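Local coordinates for protein L-ribose isomerase (PDB 5AVP) that probably interconverts L-ribose and its ketose L-ribulose, as a manganese-binding sugar isomerase with a cupin-type beta-barrel, at residues A[63-68]-A[178-183]; A[116-121]-A[217-222]; A[135-140]-A[193-198]; A[141-146]-A[169-174]. All coordinates share one frame; numbering follows the deposited sequence.

Contact 1 of 4, residues A[63-68]-A[178-183]; sequences GEDQYD and IGREES
R180 reaches across to Q66, D65 and G63 in a loop-to-loop contact at the periphery of a cupin-type barrel, joining the turn between strand 59-61 and helix 69-72 to the long excursion between strands 141-150 and 189-194. Its chain is bent by the turn about CB-CG (chi2 -64°), and Q66, bent likewise, slides past it in the opposite direction. The amide nitrogen of Q66 thereby lies over the centre of one guanidinium face, with NE2 3.7 Å from R180 CZ, while the amide and guanidinium planes stand 59° apart; this is packing over a face and not a hydrogen bond. At the edge of the group, close to its plane, G63 CA lies 3.8 Å from R180 NH2. D65 CB approaches the same nitrogen obliquely. The carboxylate of D65 adds only a nearby opposite charge: OD2 lies 4.3 Å from R180 NE, well out of the guanidinium plane, and no N-H points at it. The guanidinium is also held from outside the two segments: NH1 forms a salt bridge with E81 and a hydrogen bond to F62 O; Q66 OE1 in turn accepts from the E81 backbone N. A leucine in place of R180 would probably leave E81 without its charged mate and the Q66 amide without the flat surface beneath it. The 178-183 loop is braced internally: G179 N donates to E181 OE1 at 2.9 Å, and S183 OG donates to R180 O at 2.6 Å, in the carbonyl plane on a lone pair.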
loop_
_atom_site.group_PDB
_atom_site.type_symbol
_atom_site.label_atom_id
_atom_site.label_comp_id
_atom_site.label_asym_id
_atom_site.label_seq_id
_atom_site.Cartn_x
_atom_site.Cartn_y
_atom_site.Cartn_z
ATOM N N GLY A 63 31.218 5.501 9.685
ATOM C CA GLY A 63 32.401 5.393 10.526
ATOM C C GLY A 63 32.831 3.973 10.856
ATOM O O GLY A 63 32.013 3.053 10.879
ATOM N N GLU A 64 34.124 3.787 11.114
ATOM C CA GLU A 64 34.624 2.449 11.436
ATOM C C GLU A 64 34.106 2.047 12.819
ATOM O O GLU A 64 33.981 0.851 13.134
ATOM C CB GLU A 64 36.172 2.386 11.410
ATOM C CG GLU A 64 36.900 3.323 12.370
ATOM C CD GLU A 64 37.170 4.649 11.736
ATOM O OE1 GLU A 64 38.047 4.709 10.846
ATOM O OE2 GLU A 64 36.490 5.622 12.109
ATOM N N ASP A 65 33.784 3.046 13.637
ATOM C CA ASP A 65 33.276 2.765 14.968
ATOM C C ASP A 65 31.884 2.145 14.890
ATOM O O ASP A 65 31.453 1.430 15.796
ATOM C CB ASP A 65 33.200 4.045 15.788
ATOM C CG ASP A 65 33.049 3.768 17.275
ATOM O OD1 ASP A 65 33.870 2.975 17.793
ATOM O OD2 ASP A 65 32.126 4.334 17.922
ATOM N N GLN A 66 31.192 2.404 13.789
ATOM C CA GLN A 66 29.843 1.906 13.625
ATOM C C GLN A 66 29.650 0.523 12.986
ATOM O O GLN A 66 28.517 0.048 12.851
ATOM C CB GLN A 66 29.032 2.954 12.873
ATOM C CG GLN A 66 29.040 4.286 13.575
ATOM C CD GLN A 66 28.592 4.177 15.015
ATOM O OE1 GLN A 66 27.450 3.838 15.299
ATOM N NE2 GLN A 66 29.488 4.466 15.934
ATOM N N TYR A 67 30.725 -0.150 12.601
ATOM C CA TYR A 67 30.537 -1.461 11.998
ATOM C C TYR A 67 30.102 -2.502 13.026
ATOM O O TYR A 67 29.762 -3.637 12.673
ATOM C CB TYR A 67 31.809 -1.876 11.271
ATOM C CG TYR A 67 31.968 -1.157 9.946
ATOM C CD1 TYR A 67 31.512 -1.731 8.765
ATOM C CD2 TYR A 67 32.539 0.113 9.883
ATOM C CE1 TYR A 67 31.619 -1.067 7.557
ATOM C CE2 TYR A 67 32.649 0.791 8.677
ATOM C CZ TYR A 67 32.184 0.196 7.514
ATOM O OH TYR A 67 32.269 0.856 6.305
ATOM N N ASP A 68 30.102 -2.098 14.298
ATOM C CA ASP A 68 29.683 -2.974 15.395
ATOM C C ASP A 68 28.166 -3.089 15.418
ATOM O O ASP A 68 27.586 -3.774 16.263
ATOM C CB ASP A 68 30.164 -2.447 16.756
ATOM C CG ASP A 68 31.488 -3.060 17.193
ATOM O OD1 ASP A 68 31.740 -4.252 16.904
ATOM O OD2 ASP A 68 32.274 -2.345 17.844
ATOM N N ILE A 178 27.780 5.284 21.294
ATOM C CA ILE A 178 28.907 5.537 22.169
ATOM C C ILE A 178 30.080 6.120 21.395
ATOM O O ILE A 178 30.445 5.636 20.312
ATOM C CB ILE A 178 29.367 4.256 22.878
ATOM C CG1 ILE A 178 28.270 3.753 23.816
ATOM C CG2 ILE A 178 30.621 4.528 23.663
ATOM C CD1 ILE A 178 27.032 3.180 23.112
ATOM N N GLY A 179 30.665 7.170 21.964
ATOM C CA GLY A 179 31.793 7.818 21.331
ATOM C C GLY A 179 31.376 8.913 20.371
ATOM O O GLY A 179 32.224 9.639 19.857
ATOM N N ARG A 180 30.078 9.034 20.111
ATOM C CA ARG A 180 29.583 10.064 19.202
ATOM C C ARG A 180 28.633 10.943 19.995
ATOM O O ARG A 180 27.981 11.831 19.440
ATOM C CB ARG A 180 28.820 9.450 18.020
ATOM C CG ARG A 180 29.584 8.437 17.182
ATOM C CD ARG A 180 30.770 9.056 16.477
ATOM N NE ARG A 180 31.587 8.032 15.832
ATOM C CZ ARG A 180 31.291 7.455 14.670
ATOM N NH1 ARG A 180 30.199 7.818 14.012
ATOM N NH2 ARG A 180 32.067 6.482 14.185
ATOM N N GLU A 181 28.558 10.673 21.295
ATOM C CA GLU A 181 27.695 11.403 22.221
ATOM C C GLU A 181 27.727 12.925 21.996
ATOM O O GLU A 181 26.693 13.592 21.983
ATOM C CB GLU A 181 28.128 11.069 23.663
ATOM C CG GLU A 181 29.097 9.861 23.786
ATOM C CD GLU A 181 28.415 8.514 24.131
ATOM O OE1 GLU A 181 29.141 7.525 24.410
ATOM O OE2 GLU A 181 27.165 8.430 24.126
ATOM N N GLU A 182 28.926 13.460 21.809
ATOM C CA GLU A 182 29.100 14.889 21.616
ATOM C C GLU A 182 28.501 15.476 20.343
ATOM O O GLU A 182 27.843 16.516 20.406
ATOM C CB GLU A 182 30.578 15.252 21.659
ATOM C CG GLU A 182 30.816 16.741 21.733
ATOM C CD GLU A 182 30.169 17.342 22.964
ATOM O OE1 GLU A 182 30.369 16.783 24.065
ATOM O OE2 GLU A 182 29.465 18.370 22.840
ATOM N N SER A 183 28.725 14.820 19.204
ATOM C CA SER A 183 28.237 15.291 17.905
ATOM C C SER A 183 26.762 15.695 17.854
ATOM O O SER A 183 26.316 16.353 16.901
ATOM C CB SER A 183 28.519 14.229 16.830
ATOM O OG SER A 183 27.959 12.948 17.142
#

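Contact 2 of 4, residues A[116-121]-A[217-222]; sequences IVHPGK and DVPLVV
V117 and L220 meet through V117 CB and L220 CD2, 4.0 Å apart, on the face of the sheet that F210, from strand 206-211 of the other sheet, packs against. On the other face I116 lies beside P219, its CG2 4.0 Å from P219 CB, and sends CD1 to V221 CG1 at 4.2 Å. Placing I116 CG2 anti to the backbone N lets that methyl run alongside the proline ring. The backbones behind these side chains form an antiparallel pair of neighbouring strands, 110-117 and 220-226, within the six-stranded sheet of the cupin barrel. V117 and L220 are a hydrogen-bonded pair: V117 N donates to L220 O at 3.0 Å, and V117 O accepts from L220 N. I116 and V221 make the adjacent non-hydrogen-bonded pair. Beyond the strand end the partners are H118 and P219, side by side and pointing the same way. P219 CG sits over one face of the imidazole, 3.7 Å from the ring centroid and 19° off the normal, a CH-pi contact displaced toward the rim. P219 also packs on A40 of the second subunit. At this subunit interface the contact turns polar: H118 NE2 is hydrogen-bonded to E37 of the second subunit. A type II turn from H118 to K121 follows, closed by K121 N on H118 O.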
loop_
_atom_site.group_PDB
_atom_site.type_symbol
_atom_site.label_atom_id
_atom_site.label_comp_id
_atom_site.label_asym_id
_atom_site.label_seq_id
_atom_site.Cartn_x
_atom_site.Cartn_y
_atom_site.Cartn_z
ATOM N N ILE A 116 16.038 4.032 4.801
ATOM C CA ILE A 116 15.590 3.022 5.748
ATOM C C ILE A 116 16.505 2.974 6.948
ATOM O O ILE A 116 17.698 2.702 6.826
ATOM C CB ILE A 116 15.494 1.580 5.089
ATOM C CG1 ILE A 116 14.225 1.446 4.246
ATOM C CG2 ILE A 116 15.438 0.498 6.150
ATOM C CD1 ILE A 116 14.291 2.097 2.937
ATOM N N VAL A 117 15.923 3.252 8.111
ATOM C CA VAL A 117 16.655 3.238 9.368
ATOM C C VAL A 117 15.982 2.271 10.329
ATOM O O VAL A 117 14.788 2.395 10.583
ATOM C CB VAL A 117 16.698 4.631 10.000
ATOM C CG1 VAL A 117 17.272 4.542 11.385
ATOM C CG2 VAL A 117 17.528 5.566 9.123
ATOM N N HIS A 118 16.748 1.306 10.850
ATOM C CA HIS A 118 16.217 0.323 11.793
ATOM C C HIS A 118 16.147 0.836 13.236
ATOM O O HIS A 118 16.813 1.806 13.594
ATOM C CB HIS A 118 17.009 -0.982 11.684
ATOM C CG HIS A 118 16.637 -1.797 10.481
ATOM N ND1 HIS A 118 16.644 -1.276 9.203
ATOM C CD2 HIS A 118 16.175 -3.067 10.365
ATOM C CE1 HIS A 118 16.195 -2.184 8.357
ATOM N NE2 HIS A 118 15.904 -3.280 9.034
ATOM N N PRO A 119 15.344 0.181 14.086
ATOM C CA PRO A 119 15.194 0.609 15.478
ATOM C C PRO A 119 16.496 0.914 16.209
ATOM O O PRO A 119 17.412 0.089 16.235
ATOM C CB PRO A 119 14.416 -0.551 16.123
ATOM C CG PRO A 119 13.718 -1.206 14.982
ATOM C CD PRO A 119 14.792 -1.177 13.917
ATOM N N GLY A 120 16.569 2.107 16.794
ATOM C CA GLY A 120 17.748 2.507 17.534
ATOM C C GLY A 120 18.860 3.111 16.711
ATOM O O GLY A 120 19.744 3.778 17.247
ATOM N N LYS A 121 18.827 2.892 15.405
ATOM C CA LYS A 121 19.863 3.420 14.520
ATOM C C LYS A 121 19.694 4.921 14.189
ATOM O O LYS A 121 18.586 5.454 14.252
ATOM C CB LYS A 121 19.896 2.571 13.237
ATOM C CG LYS A 121 20.917 1.423 13.270
ATOM C CD LYS A 121 20.713 0.456 14.443
ATOM C CE LYS A 121 21.785 -0.631 14.453
ATOM N NZ LYS A 121 21.598 -1.693 15.486
ATOM N N ASP A 217 8.757 -1.309 16.056
ATOM C CA ASP A 217 8.347 -2.639 15.610
ATOM C C ASP A 217 8.677 -2.833 14.119
ATOM O O ASP A 217 8.618 -3.950 13.591
ATOM C CB ASP A 217 6.828 -2.811 15.839
ATOM C CG ASP A 217 5.984 -1.658 15.208
ATOM O OD1 ASP A 217 6.058 -0.501 15.701
ATOM O OD2 ASP A 217 5.245 -1.904 14.220
ATOM N N VAL A 218 9.001 -1.734 13.442
ATOM C CA VAL A 218 9.353 -1.768 12.029
ATOM C C VAL A 218 10.470 -0.788 11.735
ATOM O O VAL A 218 10.831 0.043 12.567
ATOM C CB VAL A 218 8.173 -1.392 11.126
ATOM C CG1 VAL A 218 7.085 -2.463 11.214
ATOM C CG2 VAL A 218 7.665 0.011 11.493
ATOM N N PRO A 219 11.063 -0.902 10.546
ATOM C CA PRO A 219 12.130 0.053 10.270
ATOM C C PRO A 219 11.496 1.400 9.925
ATOM O O PRO A 219 10.410 1.444 9.364
ATOM C CB PRO A 219 12.844 -0.569 9.063
ATOM C CG PRO A 219 12.615 -2.037 9.248
ATOM C CD PRO A 219 11.164 -2.078 9.654
ATOM N N LEU A 220 12.162 2.493 10.288
ATOM C CA LEU A 220 11.684 3.828 9.954
ATOM C C LEU A 220 11.931 3.889 8.448
ATOM O O LEU A 220 12.976 3.427 7.975
ATOM C CB LEU A 220 12.534 4.890 10.680
ATOM C CG LEU A 220 12.527 6.353 10.185
ATOM C CD1 LEU A 220 11.215 7.041 10.560
ATOM C CD2 LEU A 220 13.707 7.104 10.779
ATOM N N VAL A 221 10.974 4.438 7.704
ATOM C CA VAL A 221 11.081 4.568 6.248
ATOM C C VAL A 221 10.605 5.970 5.854
ATOM O O VAL A 221 9.471 6.351 6.166
ATOM C CB VAL A 221 10.173 3.544 5.527
ATOM C CG1 VAL A 221 10.468 3.555 4.042
ATOM C CG2 VAL A 221 10.360 2.151 6.129
ATOM N N VAL A 222 11.443 6.740 5.168
ATOM C CA VAL A 222 11.017 8.078 4.794
ATOM C C VAL A 222 11.490 8.583 3.436
ATOM O O VAL A 222 12.640 8.373 3.035
ATOM C CB VAL A 222 11.366 9.116 5.937
ATOM C CG1 VAL A 222 12.557 8.639 6.772
ATOM C CG2 VAL A 222 11.644 10.496 5.350
#

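Contact 3 of 4, residues A[135-140]-A[193-198]; sequences YEVVLG and LRVGDP
V137 packs against L193, R194 and V195 where two antiparallel sheets of the cupin barrel come together, strand 133-139 belonging to one and strand 189-194 to the other; no hydrogen bond joins the two segments. From the backbone outward, V137 CB faces the peptide of R194, 3.5 Å from its C atom. Its branches then part. CG2 turns to L193, by its carbonyl oxygen and 3.8 Å from its CB; CG1, anti to the backbone N (chi1 179°), lies by V195 N and reaches V195 CG2 at 3.7 Å. The two valine side chains cross at about a right angle, and V195 CG1 rests near the carbonyl oxygens of V137 and V138. With V137 cut back to an alanine, a gap would probably open beside L193 CB and V195 CG2, weakening the apolar seam between the sheets. Farther along, Y135 CD2 touches L193 CD1 obliquely at 4.5 Å; the tyrosine side chain is about 5 Å from the bound manganese. V138 and L139 both face V221, a classic beta bulge at the end of strand 133-139. The opposing chain reverses in a type II turn from R194 to D197, whose G196 O accepts a hydrogen bond from R50 of the third subunit. Within that turn, V195 CA makes a CA-H...O contact with V137 O at 3.5 Å, with 150° at the hydrogen.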
loop_
_atom_site.group_PDB
_atom_site.type_symbol
_atom_site.label_atom_id
_atom_site.label_comp_id
_atom_site.label_asym_id
_atom_site.label_seq_id
_atom_site.Cartn_x
_atom_site.Cartn_y
_atom_site.Cartn_z
ATOM N N TYR A 135 11.012 16.011 4.573
ATOM C CA TYR A 135 10.798 14.642 5.036
ATOM C C TYR A 135 9.340 14.212 4.971
ATOM O O TYR A 135 8.433 14.972 5.286
ATOM C CB TYR A 135 11.285 14.473 6.489
ATOM C CG TYR A 135 12.698 14.958 6.750
ATOM C CD1 TYR A 135 13.802 14.293 6.211
ATOM C CD2 TYR A 135 12.928 16.092 7.529
ATOM C CE1 TYR A 135 15.091 14.744 6.442
ATOM C CE2 TYR A 135 14.207 16.547 7.760
ATOM C CZ TYR A 135 15.288 15.873 7.216
ATOM O OH TYR A 135 16.567 16.345 7.452
ATOM N N GLU A 136 9.125 12.970 4.580
ATOM C CA GLU A 136 7.789 12.431 4.511
ATOM C C GLU A 136 7.867 11.026 5.050
ATOM O O GLU A 136 8.421 10.140 4.410
ATOM C CB GLU A 136 7.308 12.403 3.073
ATOM C CG GLU A 136 6.012 11.648 2.848
ATOM C CD GLU A 136 5.716 11.503 1.379
ATOM O OE1 GLU A 136 5.828 12.520 0.656
ATOM O OE2 GLU A 136 5.372 10.389 0.944
ATOM N N VAL A 137 7.321 10.830 6.237
ATOM C CA VAL A 137 7.332 9.524 6.860
ATOM C C VAL A 137 6.443 8.564 6.077
ATOM O O VAL A 137 5.260 8.833 5.879
ATOM C CB VAL A 137 6.832 9.625 8.317
ATOM C CG1 VAL A 137 6.827 8.251 8.959
ATOM C CG2 VAL A 137 7.724 10.588 9.108
ATOM N N VAL A 138 7.021 7.460 5.618
ATOM C CA VAL A 138 6.265 6.463 4.877
ATOM C C VAL A 138 5.851 5.350 5.830
ATOM O O VAL A 138 4.720 4.865 5.769
ATOM C CB VAL A 138 7.105 5.817 3.730
ATOM C CG1 VAL A 138 6.400 4.536 3.244
ATOM C CG2 VAL A 138 7.329 6.828 2.566
ATOM N N LEU A 139 6.776 4.971 6.714
ATOM C CA LEU A 139 6.561 3.890 7.672
ATOM C C LEU A 139 7.306 4.116 8.981
ATOM O O LEU A 139 8.488 4.445 8.976
ATOM C CB LEU A 139 7.034 2.579 7.056
ATOM C CG LEU A 139 6.880 1.290 7.845
ATOM C CD1 LEU A 139 5.431 1.089 8.262
ATOM C CD2 LEU A 139 7.360 0.145 6.984
ATOM N N GLY A 140 6.617 3.926 10.101
ATOM C CA GLY A 140 7.247 4.099 11.398
ATOM C C GLY A 140 7.157 5.505 11.938
ATOM O O GLY A 140 6.249 6.256 11.598
ATOM N N LEU A 193 8.081 13.209 13.684
ATOM C CA LEU A 193 7.280 13.194 12.468
ATOM C C LEU A 193 6.693 11.793 12.212
ATOM O O LEU A 193 7.400 10.781 12.292
ATOM C CB LEU A 193 8.139 13.630 11.288
ATOM C CG LEU A 193 8.815 14.971 11.521
ATOM C CD1 LEU A 193 10.165 14.995 10.848
ATOM C CD2 LEU A 193 7.910 16.074 11.018
ATOM N N ARG A 194 5.393 11.744 11.917
ATOM C CA ARG A 194 4.694 10.477 11.645
ATOM C C ARG A 194 4.088 10.458 10.252
ATOM O O ARG A 194 4.057 11.476 9.552
ATOM C CB ARG A 194 3.566 10.222 12.668
ATOM C CG ARG A 194 4.020 10.255 14.091
ATOM C CD ARG A 194 2.876 10.147 15.058
ATOM N NE ARG A 194 3.313 10.606 16.376
ATOM C CZ ARG A 194 2.608 10.487 17.497
ATOM N NH1 ARG A 194 1.413 9.914 17.471
ATOM N NH2 ARG A 194 3.106 10.949 18.644
ATOM N N VAL A 195 3.599 9.287 9.865
ATOM C CA VAL A 195 2.964 9.110 8.569
ATOM C C VAL A 195 1.707 9.966 8.541
ATOM O O VAL A 195 0.889 9.893 9.459
ATOM C CB VAL A 195 2.503 7.662 8.353
ATOM C CG1 VAL A 195 2.394 7.375 6.861
ATOM C CG2 VAL A 195 3.435 6.699 9.042
ATOM N N GLY A 196 1.539 10.769 7.501
ATOM C CA GLY A 196 0.355 11.601 7.434
ATOM C C GLY A 196 0.605 13.054 7.788
ATOM O O GLY A 196 -0.113 13.931 7.312
ATOM N N ASP A 197 1.615 13.306 8.619
ATOM C CA ASP A 197 1.976 14.663 9.044
ATOM C C ASP A 197 2.304 15.545 7.851
ATOM O O ASP A 197 2.400 15.070 6.712
ATOM C CB ASP A 197 3.214 14.637 9.948
ATOM C CG ASP A 197 2.928 14.101 11.333
ATOM O OD1 ASP A 197 2.255 13.058 11.465
ATOM O OD2 ASP A 197 3.389 14.720 12.306
ATOM N N PRO A 198 2.468 16.854 8.093
ATOM C CA PRO A 198 2.796 17.758 6.990
ATOM C C PRO A 198 4.235 17.515 6.553
ATOM O O PRO A 198 5.008 16.877 7.271
ATOM C CB PRO A 198 2.599 19.131 7.610
ATOM C CG PRO A 198 1.501 18.898 8.559
ATOM C CD PRO A 198 1.927 17.617 9.228
#

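Contact 4 of 4, residues A[141-146]-A[169-174]; sequences EMELFY and PWPDGV
An aromatic stack between F145 and W170 fastens an irregular loop to strand 141-150, in the five-stranded sheet. The F145 ring and the six-membered ring of W170 meet face to face, centroids 4.0 Å apart and planes inclined by 28°. F145 CD1 stands over the centre of the indole system, whereas W170 CZ3 lies over the F145 ring displaced toward its rim. The side chains cross at about a right angle, and the CD1-CE1 side of the phenyl ring lies closest to the indole, with CE1 3.4 Å from W170 CE3. F145 CG is anti to its carbonyl carbon (chi1 -53°), which carries the ring toward the loop. In this cupin-type barrel the strand alternates: Y146 turns to the other side and packs on H208, a manganese ligand, while E143 and F145 face the 169-174 loop. V174 comes at F145 from the opposite direction, both of its methyls near the ring tip; CG1 lies 3.8 Å from F145 CZ. The other methyl, CG2, also lies 3.7 Å from E143 OE2, where the extended glutamate slides past the valine. That carboxylate is held from outside the contact, OE1 by a salt bridge to R192 and OE2 by one to R211. P171 CG adds a looser touch at 4.3 Å from E143 OE2. The indole nitrogen W170 NE1 is hydrogen-bonded to L187 O.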
loop_
_atom_site.group_PDB
_atom_site.type_symbol
_atom_site.label_atom_id
_atom_site.label_comp_id
_atom_site.label_asym_id
_atom_site.label_seq_id
_atom_site.Cartn_x
_atom_site.Cartn_y
_atom_site.Cartn_z
ATOM N N GLU A 141 8.103 5.853 12.802
ATOM C CA GLU A 141 8.144 7.179 13.398
ATOM C C GLU A 141 9.554 7.665 13.338
ATOM O O GLU A 141 10.476 6.907 13.613
ATOM C CB GLU A 141 7.676 7.136 14.849
ATOM C CG GLU A 141 6.363 6.403 15.021
ATOM C CD GLU A 141 5.484 7.008 16.091
ATOM O OE1 GLU A 141 5.885 6.994 17.270
ATOM O OE2 GLU A 141 4.383 7.497 15.743
ATOM N N MET A 142 9.715 8.934 12.983
ATOM C CA MET A 142 11.035 9.551 12.865
ATOM C C MET A 142 11.284 10.591 13.947
ATOM O O MET A 142 10.533 11.558 14.076
ATOM C CB MET A 142 11.158 10.217 11.503
ATOM C CG MET A 142 12.447 10.969 11.231
ATOM S SD MET A 142 12.341 11.720 9.578
ATOM C CE MET A 142 13.717 12.827 9.602
ATOM N N GLU A 143 12.334 10.382 14.735
ATOM C CA GLU A 143 12.704 11.326 15.787
ATOM C C GLU A 143 13.799 12.196 15.210
ATOM O O GLU A 143 14.962 11.805 15.165
ATOM C CB GLU A 143 13.239 10.615 17.027
ATOM C CG GLU A 143 12.238 9.748 17.725
ATOM C CD GLU A 143 12.788 9.187 19.004
ATOM O OE1 GLU A 143 12.133 8.299 19.591
ATOM O OE2 GLU A 143 13.880 9.642 19.414
ATOM N N LEU A 144 13.402 13.378 14.765
ATOM C CA LEU A 144 14.305 14.344 14.166
ATOM C C LEU A 144 14.953 15.265 15.197
ATOM O O LEU A 144 14.279 15.836 16.055
ATOM C CB LEU A 144 13.533 15.176 13.145
ATOM C CG LEU A 144 14.264 16.305 12.432
ATOM C CD1 LEU A 144 15.520 15.760 11.765
ATOM C CD2 LEU A 144 13.344 16.925 11.410
ATOM N N PHE A 145 16.272 15.395 15.106
ATOM C CA PHE A 145 17.056 16.252 15.997
ATOM C C PHE A 145 17.761 17.307 15.123
ATOM O O PHE A 145 18.298 16.994 14.060
ATOM C CB PHE A 145 18.113 15.424 16.743
ATOM C CG PHE A 145 17.561 14.212 17.463
ATOM C CD1 PHE A 145 16.806 14.353 18.626
ATOM C CD2 PHE A 145 17.826 12.927 16.989
ATOM C CE1 PHE A 145 16.329 13.236 19.315
ATOM C CE2 PHE A 145 17.358 11.805 17.664
ATOM C CZ PHE A 145 16.602 11.962 18.836
ATOM N N TYR A 146 17.762 18.554 15.565
ATOM C CA TYR A 146 18.407 19.598 14.791
ATOM C C TYR A 146 18.712 20.862 15.576
ATOM O O TYR A 146 18.244 21.053 16.696
ATOM C CB TYR A 146 17.545 19.969 13.590
ATOM C CG TYR A 146 16.170 20.499 13.936
ATOM C CD1 TYR A 146 15.186 19.658 14.455
ATOM C CD2 TYR A 146 15.836 21.834 13.708
ATOM C CE1 TYR A 146 13.899 20.131 14.735
ATOM C CE2 TYR A 146 14.551 22.319 13.985
ATOM C CZ TYR A 146 13.589 21.459 14.496
ATOM O OH TYR A 146 12.310 21.903 14.765
ATOM N N PRO A 169 11.764 19.797 23.206
ATOM C CA PRO A 169 12.839 19.203 24.003
ATOM C C PRO A 169 12.931 17.724 23.626
ATOM O O PRO A 169 11.919 17.083 23.319
ATOM C CB PRO A 169 12.344 19.358 25.438
ATOM C CG PRO A 169 11.326 20.459 25.353
ATOM C CD PRO A 169 10.638 20.177 24.072
ATOM N N TRP A 170 14.136 17.174 23.636
ATOM C CA TRP A 170 14.286 15.761 23.319
ATOM C C TRP A 170 13.483 14.930 24.323
ATOM O O TRP A 170 13.290 15.329 25.469
ATOM C CB TRP A 170 15.733 15.324 23.450
ATOM C CG TRP A 170 16.691 15.838 22.441
ATOM C CD1 TRP A 170 16.760 17.096 21.928
ATOM C CD2 TRP A 170 17.809 15.122 21.912
ATOM N NE1 TRP A 170 17.863 17.213 21.113
ATOM C CE2 TRP A 170 18.521 16.011 21.083
ATOM C CE3 TRP A 170 18.279 13.814 22.066
ATOM C CZ2 TRP A 170 19.678 15.632 20.399
ATOM C CZ3 TRP A 170 19.431 13.438 21.391
ATOM C CH2 TRP A 170 20.118 14.346 20.564
ATOM N N PRO A 171 12.986 13.764 23.898
ATOM C CA PRO A 171 12.231 12.935 24.837
ATOM C C PRO A 171 13.280 12.211 25.690
ATOM O O PRO A 171 14.431 12.044 25.261
ATOM C CB PRO A 171 11.481 11.990 23.918
ATOM C CG PRO A 171 12.423 11.840 22.766
ATOM C CD PRO A 171 12.875 13.241 22.525
ATOM N N ASP A 172 12.911 11.785 26.892
ATOM C CA ASP A 172 13.882 11.106 27.750
ATOM C C ASP A 172 14.268 9.737 27.201
ATOM O O ASP A 172 13.462 9.053 26.580
ATOM C CB ASP A 172 13.330 10.924 29.185
ATOM C CG ASP A 172 12.965 12.246 29.854
ATOM O OD1 ASP A 172 12.920 12.301 31.110
ATOM O OD2 ASP A 172 12.706 13.226 29.123
ATOM N N GLY A 173 15.516 9.349 27.422
ATOM C CA GLY A 173 15.938 8.030 27.002
ATOM C C GLY A 173 16.401 7.823 25.582
ATOM O O GLY A 173 16.306 6.710 25.074
ATOM N N VAL A 174 16.889 8.871 24.927
ATOM C CA VAL A 174 17.406 8.708 23.572
ATOM C C VAL A 174 18.839 8.223 23.707
ATOM O O VAL A 174 19.728 9.005 24.027
ATOM C CB VAL A 174 17.437 10.050 22.746
ATOM C CG1 VAL A 174 18.298 9.876 21.491
ATOM C CG2 VAL A 174 16.024 10.483 22.339
#

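How the contacts relate
Contacts 2, 3 and 4 lie in the barrel, with centres 12 to 15 Å apart, whereas contact 1 joins peripheral loops, about 18 Å from contacts 2 and 4 and 27 Å from contact 3 (centre to centre). Contacts 2 and 3 share the six-stranded sheet, where strands 220-226 and 133-139 are neighbours; contacts 3 and 4 share the five-stranded one through strands 141-150 and 189-194. L220 packs on M142, linking contacts 2 and 4. Along the chain, contact 4 is nested within contact 3 and contact 3 within contact 2, while contact 1 crosses contacts 2 and 3. Residues distant in sequence thus close one barrel around the manganese held by H126, H128, E133 and H208.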